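Local coordinates for protein dextranase (Pseudarthrobacter oxydans, PDB 6NZS) that catalyses the endohydrolysis of alpha-1,6-glucosidic linkages in dextran, at residues Ala1-His15 against Ala42-Tyr56. Residues are numbered along the deposited sequence; the frame is centred on the assembly and turned at random.
Sequences AITTADNGNLHTWWH and AQENQPDKAYDAFTY
Thr3 and Asp52 hold each other by two bonds. Thr3 N donates to the anti lone pair of Asp52 OD2 at 2.9 Å, nearly straight at 169°, and Asp52 N donates to Thr3 O. The other carboxylate oxygen, OD1, accepts from Gln40 NE2. Thr12 OG1 lies between its own backbone N and carbonyl carbon (chi1 71°). There it donates to Asp52 O at 2.7 Å and accepts from Ala5 N. A valine here would probably leave both Asp52 O and Ala5 N without this partner. Ala5 CB sits over one face of the Tyr51 ring, a CH-pi contact 3.7 Å from the centroid. Further along, Phe54 N donates to Trp13 O. Tyr56 OH accepts from Trp13 NE1 at 2.9 Å, near the indole plane. His15 NE2 grips Tyr56 OH at 2.7 Å. Phe54 turns its edge to the face of Trp14, while the edge of His15 meets the face of Phe54. Asn9 ND2 reaches Gln43 OE1 at 2.9 Å from above the carbonyl plane. Parts of segment 1-15 thus pack against strand 51-58, while Asn9 reaches the end of strand 37-43. Trp14, His15, Phe54 and Tyr56 form an aromatic cluster shared by the two segments, in the N-terminal Ig-like domain of family 49 glycoside hydrolases.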
ATOM      1  N   ALA A   1      -7.586  33.708  -4.132  1.00 33.83           N
ATOM      2  CA  ALA A   1      -7.228  33.340  -5.497  1.00 33.86           C
ATOM      3  C   ALA A   1      -6.193  32.222  -5.504  1.00 29.43           C
ATOM      4  O   ALA A   1      -5.141  32.339  -4.874  1.00 34.83           O
ATOM      5  CB  ALA A   1      -6.699  34.550  -6.253  1.00 31.56           C
ATOM      6  N   ILE A   2      -6.496  31.148  -6.233  1.00 24.75           N
ATOM      7  CA  ILE A   2      -5.578  30.018  -6.338  1.00 20.21           C
ATOM      8  C   ILE A   2      -4.376  30.420  -7.180  1.00 19.67           C
ATOM      9  O   ILE A   2      -4.522  30.946  -8.293  1.00 21.96           O
ATOM     10  CB  ILE A   2      -6.300  28.806  -6.946  1.00 21.65           C
ATOM     11  CG1 ILE A   2      -7.454  28.364  -6.048  1.00 23.74           C
ATOM     12  CG2 ILE A   2      -5.325  27.653  -7.172  1.00 19.45           C
ATOM     13  CD1 ILE A   2      -7.041  28.097  -4.616  1.00 24.73           C
ATOM     14  N   THR A   3      -3.176  30.164  -6.660  1.00 17.09           N
ATOM     15  CA  THR A   3      -1.938  30.412  -7.387  1.00 15.63           C
ATOM     16  C   THR A   3      -1.080  29.160  -7.305  1.00 15.71           C
ATOM     17  O   THR A   3      -0.671  28.764  -6.209  1.00 16.61           O
ATOM     18  CB  THR A   3      -1.173  31.596  -6.789  1.00 19.90           C
ATOM     19  OG1 THR A   3      -2.053  32.719  -6.653  1.00 25.94           O
ATOM     20  CG2 THR A   3       0.001  31.979  -7.683  1.00 18.35           C
ATOM     21  N   THR A   4      -0.791  28.555  -8.450  1.00 14.27           N
ATOM     22  CA  THR A   4       0.043  27.361  -8.495  1.00 13.72           C
ATOM     23  C   THR A   4       1.454  27.701  -8.965  1.00 16.58           C
ATOM     24  O   THR A   4       1.703  28.749  -9.570  1.00 17.85           O
ATOM     25  CB  THR A   4      -0.566  26.309  -9.425  1.00 14.60           C
ATOM     26  OG1 THR A   4      -0.712  26.857 -10.742  1.00 18.13           O
ATOM     27  CG2 THR A   4      -1.930  25.849  -8.908  1.00 14.64           C
ATOM     28  N   ALA A   5       2.384  26.796  -8.674  1.00 14.22           N
ATOM     29  CA  ALA A   5       3.789  26.970  -9.023  1.00 14.47           C
ATOM     30  C   ALA A   5       4.156  26.140 -10.240  1.00 17.57           C
ATOM     31  O   ALA A   5       3.758  24.979 -10.363  1.00 13.90           O
ATOM     32  CB  ALA A   5       4.690  26.547  -7.862  1.00 16.98           C
ATOM     33  N   ASP A   6       4.956  26.732 -11.129  1.00 18.42           N
ATOM     34  CA  ASP A   6       5.572  25.943 -12.190  1.00 20.69           C
ATOM     35  C   ASP A   6       6.932  26.566 -12.502  1.00 23.40           C
ATOM     36  O   ASP A   6       7.121  27.258 -13.505  1.00 25.65           O
ATOM     37  CB  ASP A   6       4.702  25.845 -13.440  1.00 23.31           C
ATOM     38  CG  ASP A   6       5.250  24.855 -14.441  1.00 25.58           C
ATOM     39  OD1 ASP A   6       6.245  24.174 -14.118  1.00 28.07           O
ATOM     40  OD2 ASP A   6       4.685  24.754 -15.550  1.00 36.61           O
ATOM     41  N   ASN A   7       7.896  26.309 -11.625  1.00 20.09           N
ATOM     42  CA  ASN A   7       9.255  26.791 -11.820  1.00 19.58           C
ATOM     43  C   ASN A   7      10.224  25.619 -11.698  1.00 20.45           C
ATOM     44  O   ASN A   7       9.823  24.461 -11.541  1.00 22.71           O
ATOM     45  CB  ASN A   7       9.586  27.950 -10.869  1.00 20.12           C
ATOM     46  CG  ASN A   7       9.474  27.567  -9.408  1.00 23.06           C
ATOM     47  OD1 ASN A   7      10.181  26.681  -8.938  1.00 18.61           O
ATOM     48  ND2 ASN A   7       8.591  28.246  -8.675  1.00 25.22           N
ATOM     49  N   GLY A   8      11.519  25.922 -11.776  1.00 22.97           N
ATOM     50  CA  GLY A   8      12.510  24.863 -11.777  1.00 20.17           C
ATOM     51  C   GLY A   8      12.563  24.053 -10.497  1.00 18.00           C
ATOM     52  O   GLY A   8      13.034  22.910 -10.519  1.00 19.07           O
ATOM     53  N   ASN A   9      12.096  24.617  -9.379  1.00 17.73           N
ATOM     54  CA  ASN A   9      12.246  23.975  -8.075  1.00 15.13           C
ATOM     55  C   ASN A   9      10.944  23.522  -7.446  1.00 13.22           C
ATOM     56  O   ASN A   9      10.987  22.803  -6.443  1.00 16.78           O
ATOM     57  CB  ASN A   9      12.931  24.911  -7.079  1.00 17.45           C
ATOM     58  CG  ASN A   9      14.376  25.171  -7.423  1.00 13.20           C
ATOM     59  OD1 ASN A   9      14.949  24.529  -8.302  1.00 15.87           O
ATOM     60  ND2 ASN A   9      14.973  26.122  -6.724  1.00 15.05           N
ATOM     61  N   LEU A  10       9.801  23.947  -7.967  1.00 13.84           N
ATOM     62  CA  LEU A  10       8.528  23.646  -7.330  1.00 12.88           C
ATOM     63  C   LEU A  10       7.463  23.566  -8.408  1.00 12.98           C
ATOM     64  O   LEU A  10       7.385  24.435  -9.284  1.00 14.70           O
ATOM     65  CB  LEU A  10       8.166  24.725  -6.300  1.00 13.47           C
ATOM     66  CG  LEU A  10       6.888  24.535  -5.478  1.00 14.64           C
ATOM     67  CD1 LEU A  10       6.897  23.203  -4.702  1.00 14.17           C
ATOM     68  CD2 LEU A  10       6.707  25.715  -4.527  1.00 18.24           C
ATOM     69  N   HIS A  11       6.649  22.519  -8.351  1.00 12.60           N
ATOM     70  CA  HIS A  11       5.523  22.388  -9.262  1.00 12.15           C
ATOM     71  C   HIS A  11       4.312  21.955  -8.456  1.00 12.50           C
ATOM     72  O   HIS A  11       4.334  20.894  -7.819  1.00 10.70           O
ATOM     73  CB  HIS A  11       5.806  21.376 -10.371  1.00 14.91           C
ATOM     74  CG  HIS A  11       4.699  21.273 -11.370  1.00 12.89           C
ATOM     75  ND1 HIS A  11       4.377  20.095 -12.009  1.00 19.77           N
ATOM     76  CD2 HIS A  11       3.832  22.205 -11.832  1.00 16.07           C
ATOM     77  CE1 HIS A  11       3.361  20.309 -12.827  1.00 19.19           C
ATOM     78  NE2 HIS A  11       3.010  21.578 -12.737  1.00 21.40           N
ATOM     79  N   THR A  12       3.269  22.778  -8.478  1.00 11.07           N
ATOM     80  CA  THR A  12       1.973  22.435  -7.911  1.00 10.54           C
ATOM     81  C   THR A  12       0.907  22.646  -8.978  1.00 12.64           C
ATOM     82  O   THR A  12       1.161  23.226 -10.040  1.00 13.45           O
ATOM     83  CB  THR A  12       1.636  23.272  -6.672  1.00 11.22           C
ATOM     84  OG1 THR A  12       1.360  24.619  -7.073  1.00 11.75           O
ATOM     85  CG2 THR A  12       2.780  23.270  -5.670  1.00 12.39           C
ATOM     86  N   TRP A  13      -0.302  22.158  -8.699  1.00 11.90           N
ATOM     87  CA  TRP A  13      -1.367  22.226  -9.690  1.00 11.52           C
ATOM     88  C   TRP A  13      -2.721  22.250  -8.996  1.00 13.16           C
ATOM     89  O   TRP A  13      -2.838  22.015  -7.790  1.00 12.37           O
ATOM     90  CB  TRP A  13      -1.295  21.071 -10.693  1.00 13.12           C
ATOM     91  CG  TRP A  13      -1.277  19.724 -10.053  1.00 10.64           C
ATOM     92  CD1 TRP A  13      -2.363  18.964  -9.705  1.00 12.54           C
ATOM     93  CD2 TRP A  13      -0.117  18.972  -9.665  1.00 11.04           C
ATOM     94  NE1 TRP A  13      -1.949  17.790  -9.130  1.00 11.30           N
ATOM     95  CE2 TRP A  13      -0.579  17.763  -9.091  1.00 10.42           C
ATOM     96  CE3 TRP A  13       1.267  19.199  -9.753  1.00 12.12           C
ATOM     97  CZ2 TRP A  13       0.293  16.783  -8.615  1.00 12.59           C
ATOM     98  CZ3 TRP A  13       2.135  18.232  -9.262  1.00 11.74           C
ATOM     99  CH2 TRP A  13       1.640  17.034  -8.699  1.00 11.85           C
ATOM    100  N   TRP A  14      -3.752  22.525  -9.792  1.00 12.53           N
ATOM    101  CA  TRP A  14      -5.117  22.606  -9.307  1.00 12.17           C
ATOM    102  C   TRP A  14      -6.015  21.860 -10.281  1.00 11.62           C
ATOM    103  O   TRP A  14      -5.574  21.416 -11.339  1.00 13.13           O
ATOM    104  CB  TRP A  14      -5.554  24.074  -9.188  1.00 12.35           C
ATOM    105  CG  TRP A  14      -6.725  24.276  -8.300  1.00 14.88           C
ATOM    106  CD1 TRP A  14      -7.997  24.599  -8.680  1.00 14.79           C
ATOM    107  CD2 TRP A  14      -6.741  24.184  -6.873  1.00 13.13           C
ATOM    108  NE1 TRP A  14      -8.806  24.703  -7.576  1.00 15.19           N
ATOM    109  CE2 TRP A  14      -8.061  24.453  -6.452  1.00 12.87           C
ATOM    110  CE3 TRP A  14      -5.766  23.899  -5.906  1.00 11.50           C
ATOM    111  CZ2 TRP A  14      -8.435  24.443  -5.108  1.00 14.76           C
ATOM    112  CZ3 TRP A  14      -6.140  23.897  -4.569  1.00 12.79           C
ATOM    113  CH2 TRP A  14      -7.465  24.162  -4.186  1.00 13.20           C
ATOM    114  N   HIS A  15      -7.290  21.723  -9.911  1.00 11.53           N
ATOM    115  CA  HIS A  15      -8.320  21.208 -10.812  1.00 12.49           C
ATOM    116  C   HIS A  15      -9.501  22.164 -10.750  1.00 14.62           C
ATOM    117  O   HIS A  15     -10.165  22.267  -9.715  1.00 14.92           O
ATOM    118  CB  HIS A  15      -8.757  19.801 -10.404  1.00 12.23           C
ATOM    119  CG  HIS A  15      -7.688  18.770 -10.577  1.00 11.40           C
ATOM    120  ND1 HIS A  15      -7.421  18.163 -11.786  1.00 13.02           N
ATOM    121  CD2 HIS A  15      -6.793  18.263  -9.696  1.00 10.77           C
ATOM    122  CE1 HIS A  15      -6.423  17.310 -11.635  1.00 12.86           C
ATOM    123  NE2 HIS A  15      -6.014  17.361 -10.380  1.00 10.97           N
ATOM    124  N   ALA A  42       5.897  26.603  -0.114  1.00 11.21           N
ATOM    125  CA  ALA A  42       6.831  27.659  -0.478  1.00 13.16           C
ATOM    126  C   ALA A  42       8.246  27.123  -0.369  1.00 14.08           C
ATOM    127  O   ALA A  42       8.548  26.319   0.510  1.00 13.37           O
ATOM    128  CB  ALA A  42       6.700  28.840   0.479  1.00 14.91           C
ATOM    129  N   GLN A  43       9.124  27.585  -1.260  1.00 13.62           N
ATOM    130  CA  GLN A  43      10.543  27.306  -1.082  1.00 15.22           C
ATOM    131  C   GLN A  43      10.984  27.874   0.257  1.00 16.70           C
ATOM    132  O   GLN A  43      10.540  28.950   0.665  1.00 16.49           O
ATOM    133  CB  GLN A  43      11.341  27.951  -2.215  1.00 16.89           C
ATOM    134  CG  GLN A  43      12.726  27.373  -2.410  1.00 21.88           C
ATOM    135  CD  GLN A  43      13.360  27.821  -3.711  1.00 20.30           C
ATOM    136  OE1 GLN A  43      13.116  27.233  -4.768  1.00 21.72           O
ATOM    137  NE2 GLN A  43      14.187  28.857  -3.641  1.00 19.86           N
ATOM    138  N   GLU A  44      11.850  27.138   0.960  1.00 16.05           N
ATOM    139  CA  GLU A  44      12.102  27.488   2.356  1.00 17.19           C
ATOM    140  C   GLU A  44      12.717  28.877   2.506  1.00 19.34           C
ATOM    141  O   GLU A  44      12.496  29.543   3.525  1.00 19.09           O
ATOM    142  CB  GLU A  44      12.953  26.424   3.049  1.00 20.69           C
ATOM    143  CG  GLU A  44      14.339  26.290   2.479  1.00 27.46           C
ATOM    144  CD  GLU A  44      15.361  27.205   3.119  1.00 34.19           C
ATOM    145  OE1 GLU A  44      16.529  27.161   2.685  1.00 40.09           O
ATOM    146  OE2 GLU A  44      14.990  27.959   4.056  1.00 37.39           O
ATOM    147  N   ASN A  45      13.487  29.336   1.522  1.00 18.55           N
ATOM    148  CA  ASN A  45      14.067  30.674   1.561  1.00 19.98           C
ATOM    149  C   ASN A  45      13.195  31.727   0.888  1.00 22.01           C
ATOM    150  O   ASN A  45      13.650  32.859   0.687  1.00 23.10           O
ATOM    151  CB  ASN A  45      15.482  30.677   0.965  1.00 20.63           C
ATOM    152  CG  ASN A  45      15.505  30.346  -0.521  1.00 22.42           C
ATOM    153  OD1 ASN A  45      14.507  29.913  -1.100  1.00 19.03           O
ATOM    154  ND2 ASN A  45      16.662  30.542  -1.146  1.00 19.21           N
ATOM    155  N   GLN A  46      11.962  31.376   0.526  1.00 18.73           N
ATOM    156  CA  GLN A  46      10.978  32.320  -0.007  1.00 20.35           C
ATOM    157  C   GLN A  46       9.651  32.081   0.700  1.00 21.36           C
ATOM    158  O   GLN A  46       8.633  31.822   0.055  1.00 18.53           O
ATOM    159  CB  GLN A  46      10.803  32.142  -1.516  1.00 19.83           C
ATOM    160  CG  GLN A  46      12.083  32.064  -2.328  1.00 24.88           C
ATOM    161  CD  GLN A  46      11.836  31.629  -3.765  1.00 28.96           C
ATOM    162  OE1 GLN A  46      10.754  31.141  -4.106  1.00 30.81           O
ATOM    163  NE2 GLN A  46      12.839  31.810  -4.618  1.00 27.51           N
ATOM    164  N   PRO A  47       9.626  32.156   2.035  1.00 20.93           N
ATOM    165  CA  PRO A  47       8.421  31.718   2.763  1.00 22.24           C
ATOM    166  C   PRO A  47       7.194  32.564   2.477  1.00 25.11           C
ATOM    167  O   PRO A  47       6.075  32.123   2.777  1.00 23.55           O
ATOM    168  CB  PRO A  47       8.828  31.805   4.243  1.00 24.99           C
ATOM    169  CG  PRO A  47      10.269  32.279   4.261  1.00 28.34           C
ATOM    170  CD  PRO A  47      10.572  32.859   2.916  1.00 27.10           C
ATOM    171  N   ASP A  48       7.368  33.761   1.909  1.00 21.54           N
ATOM    172  CA  ASP A  48       6.256  34.631   1.549  1.00 24.13           C
ATOM    173  C   ASP A  48       5.593  34.242   0.234  1.00 25.93           C
ATOM    174  O   ASP A  48       4.509  34.755  -0.066  1.00 29.47           O
ATOM    175  CB  ASP A  48       6.757  36.071   1.440  1.00 27.39           C
ATOM    176  CG  ASP A  48       7.880  36.219   0.430  1.00 30.13           C
ATOM    177  OD1 ASP A  48       8.839  35.417   0.474  1.00 29.27           O
ATOM    178  OD2 ASP A  48       7.803  37.134  -0.416  1.00 35.41           O
ATOM    179  N   LYS A  49       6.213  33.370  -0.557  1.00 23.47           N
ATOM    180  CA  LYS A  49       5.696  32.968  -1.864  1.00 23.25           C
ATOM    181  C   LYS A  49       5.204  31.526  -1.752  1.00 19.61           C
ATOM    182  O   LYS A  49       5.874  30.582  -2.174  1.00 20.54           O
ATOM    183  CB  LYS A  49       6.782  33.109  -2.931  1.00 25.70           C
ATOM    184  CG  LYS A  49       7.314  34.526  -3.091  1.00 30.83           C
ATOM    185  CD  LYS A  49       8.172  34.648  -4.339  1.00 33.73           C
ATOM    186  CE  LYS A  49       8.349  36.104  -4.742  1.00 42.07           C
ATOM    187  NZ  LYS A  49       8.498  36.252  -6.218  1.00 47.19           N
ATOM    188  N   ALA A  50       4.015  31.367  -1.177  1.00 20.50           N
ATOM    189  CA  ALA A  50       3.412  30.056  -0.978  1.00 17.99           C
ATOM    190  C   ALA A  50       2.387  29.797  -2.074  1.00 20.01           C
ATOM    191  O   ALA A  50       1.565  30.667  -2.384  1.00 24.10           O
ATOM    192  CB  ALA A  50       2.751  29.959   0.396  1.00 21.83           C
ATOM    193  N   TYR A  51       2.436  28.600  -2.647  1.00 13.48           N
ATOM    194  CA  TYR A  51       1.606  28.225  -3.782  1.00 12.79           C
ATOM    195  C   TYR A  51       0.641  27.121  -3.376  1.00 14.29           C
ATOM    196  O   TYR A  51       1.013  26.202  -2.643  1.00 15.62           O
ATOM    197  CB  TYR A  51       2.480  27.723  -4.926  1.00 13.92           C
ATOM    198  CG  TYR A  51       3.405  28.776  -5.477  1.00 18.19           C
ATOM    199  CD1 TYR A  51       2.977  29.631  -6.479  1.00 18.53           C
ATOM    200  CD2 TYR A  51       4.701  28.921  -4.988  1.00 18.89           C
ATOM    201  CE1 TYR A  51       3.821  30.600  -6.998  1.00 21.86           C
ATOM    202  CE2 TYR A  51       5.553  29.890  -5.501  1.00 21.32           C
ATOM    203  CZ  TYR A  51       5.102  30.722  -6.504  1.00 23.20           C
ATOM    204  OH  TYR A  51       5.942  31.689  -7.019  1.00 28.43           O
ATOM    205  N   ASP A  52      -0.596  27.216  -3.855  1.00 12.88           N
ATOM    206  CA  ASP A  52      -1.588  26.185  -3.578  1.00 12.58           C
ATOM    207  C   ASP A  52      -1.237  24.889  -4.293  1.00 11.99           C
ATOM    208  O   ASP A  52      -0.774  24.898  -5.436  1.00 12.91           O
ATOM    209  CB  ASP A  52      -2.952  26.657  -4.064  1.00 13.79           C
ATOM    210  CG  ASP A  52      -3.406  27.904  -3.352  1.00 15.97           C
ATOM    211  OD1 ASP A  52      -3.772  27.801  -2.164  1.00 15.85           O
ATOM    212  OD2 ASP A  52      -3.382  28.985  -3.975  1.00 18.48           O
ATOM    213  N   ALA A  53      -1.457  23.767  -3.606  1.00 11.09           N
ATOM    214  CA  ALA A  53      -1.330  22.441  -4.198  1.00 11.11           C
ATOM    215  C   ALA A  53      -2.624  21.701  -3.920  1.00  9.97           C
ATOM    216  O   ALA A  53      -3.096  21.691  -2.780  1.00 12.95           O
ATOM    217  CB  ALA A  53      -0.162  21.666  -3.582  1.00 12.35           C
ATOM    218  N   PHE A  54      -3.201  21.095  -4.950  1.00 10.04           N
ATOM    219  CA  PHE A  54      -4.493  20.442  -4.782  1.00 10.01           C
ATOM    220  C   PHE A  54      -4.398  19.311  -3.767  1.00  9.78           C
ATOM    221  O   PHE A  54      -3.403  18.582  -3.721  1.00 10.92           O
ATOM    222  CB  PHE A  54      -4.952  19.862  -6.116  1.00 10.90           C
ATOM    223  CG  PHE A  54      -6.409  19.511  -6.138  1.00 10.02           C
ATOM    224  CD1 PHE A  54      -7.364  20.515  -6.247  1.00 12.15           C
ATOM    225  CD2 PHE A  54      -6.830  18.199  -6.028  1.00  9.57           C
ATOM    226  CE1 PHE A  54      -8.710  20.213  -6.262  1.00 12.15           C
ATOM    227  CE2 PHE A  54      -8.187  17.884  -6.051  1.00 10.75           C
ATOM    228  CZ  PHE A  54      -9.126  18.885  -6.167  1.00  9.98           C
ATOM    229  N   THR A  55      -5.446  19.159  -2.956  1.00  9.18           N
ATOM    230  CA  THR A  55      -5.578  18.000  -2.076  1.00  8.71           C
ATOM    231  C   THR A  55      -6.769  17.188  -2.564  1.00  8.58           C
ATOM    232  O   THR A  55      -7.921  17.636  -2.467  1.00  9.90           O
ATOM    233  CB  THR A  55      -5.726  18.388  -0.607  1.00  9.10           C
ATOM    234  OG1 THR A  55      -4.620  19.211  -0.212  1.00 10.07           O
ATOM    235  CG2 THR A  55      -5.745  17.138   0.269  1.00 10.96           C
ATOM    236  N   TYR A  56      -6.477  16.005  -3.089  1.00  8.44           N
ATOM    237  CA  TYR A  56      -7.472  15.030  -3.513  1.00  8.86           C
ATOM    238  C   TYR A  56      -8.093  14.355  -2.299  1.00  9.45           C
ATOM    239  O   TYR A  56      -7.572  14.427  -1.188  1.00  9.47           O
ATOM    240  CB  TYR A  56      -6.795  13.939  -4.344  1.00  9.23           C
ATOM    241  CG  TYR A  56      -6.102  14.471  -5.577  1.00 10.66           C
ATOM    242  CD1 TYR A  56      -6.820  14.698  -6.742  1.00 10.18           C
ATOM    243  CD2 TYR A  56      -4.733  14.748  -5.578  1.00 10.12           C
ATOM    244  CE1 TYR A  56      -6.205  15.198  -7.878  1.00  9.98           C
ATOM    245  CE2 TYR A  56      -4.107  15.241  -6.711  1.00  9.34           C
ATOM    246  CZ  TYR A  56      -4.850  15.473  -7.854  1.00  9.78           C
ATOM    247  OH  TYR A  56      -4.229  15.968  -8.982  1.00 10.29           O
TER
HETATM  248  O   HOH W   1      -3.529  31.379  -2.849  1.00 33.40           O
HETATM  249  O   HOH W   2       7.063  30.819  -9.344  1.00 35.57           O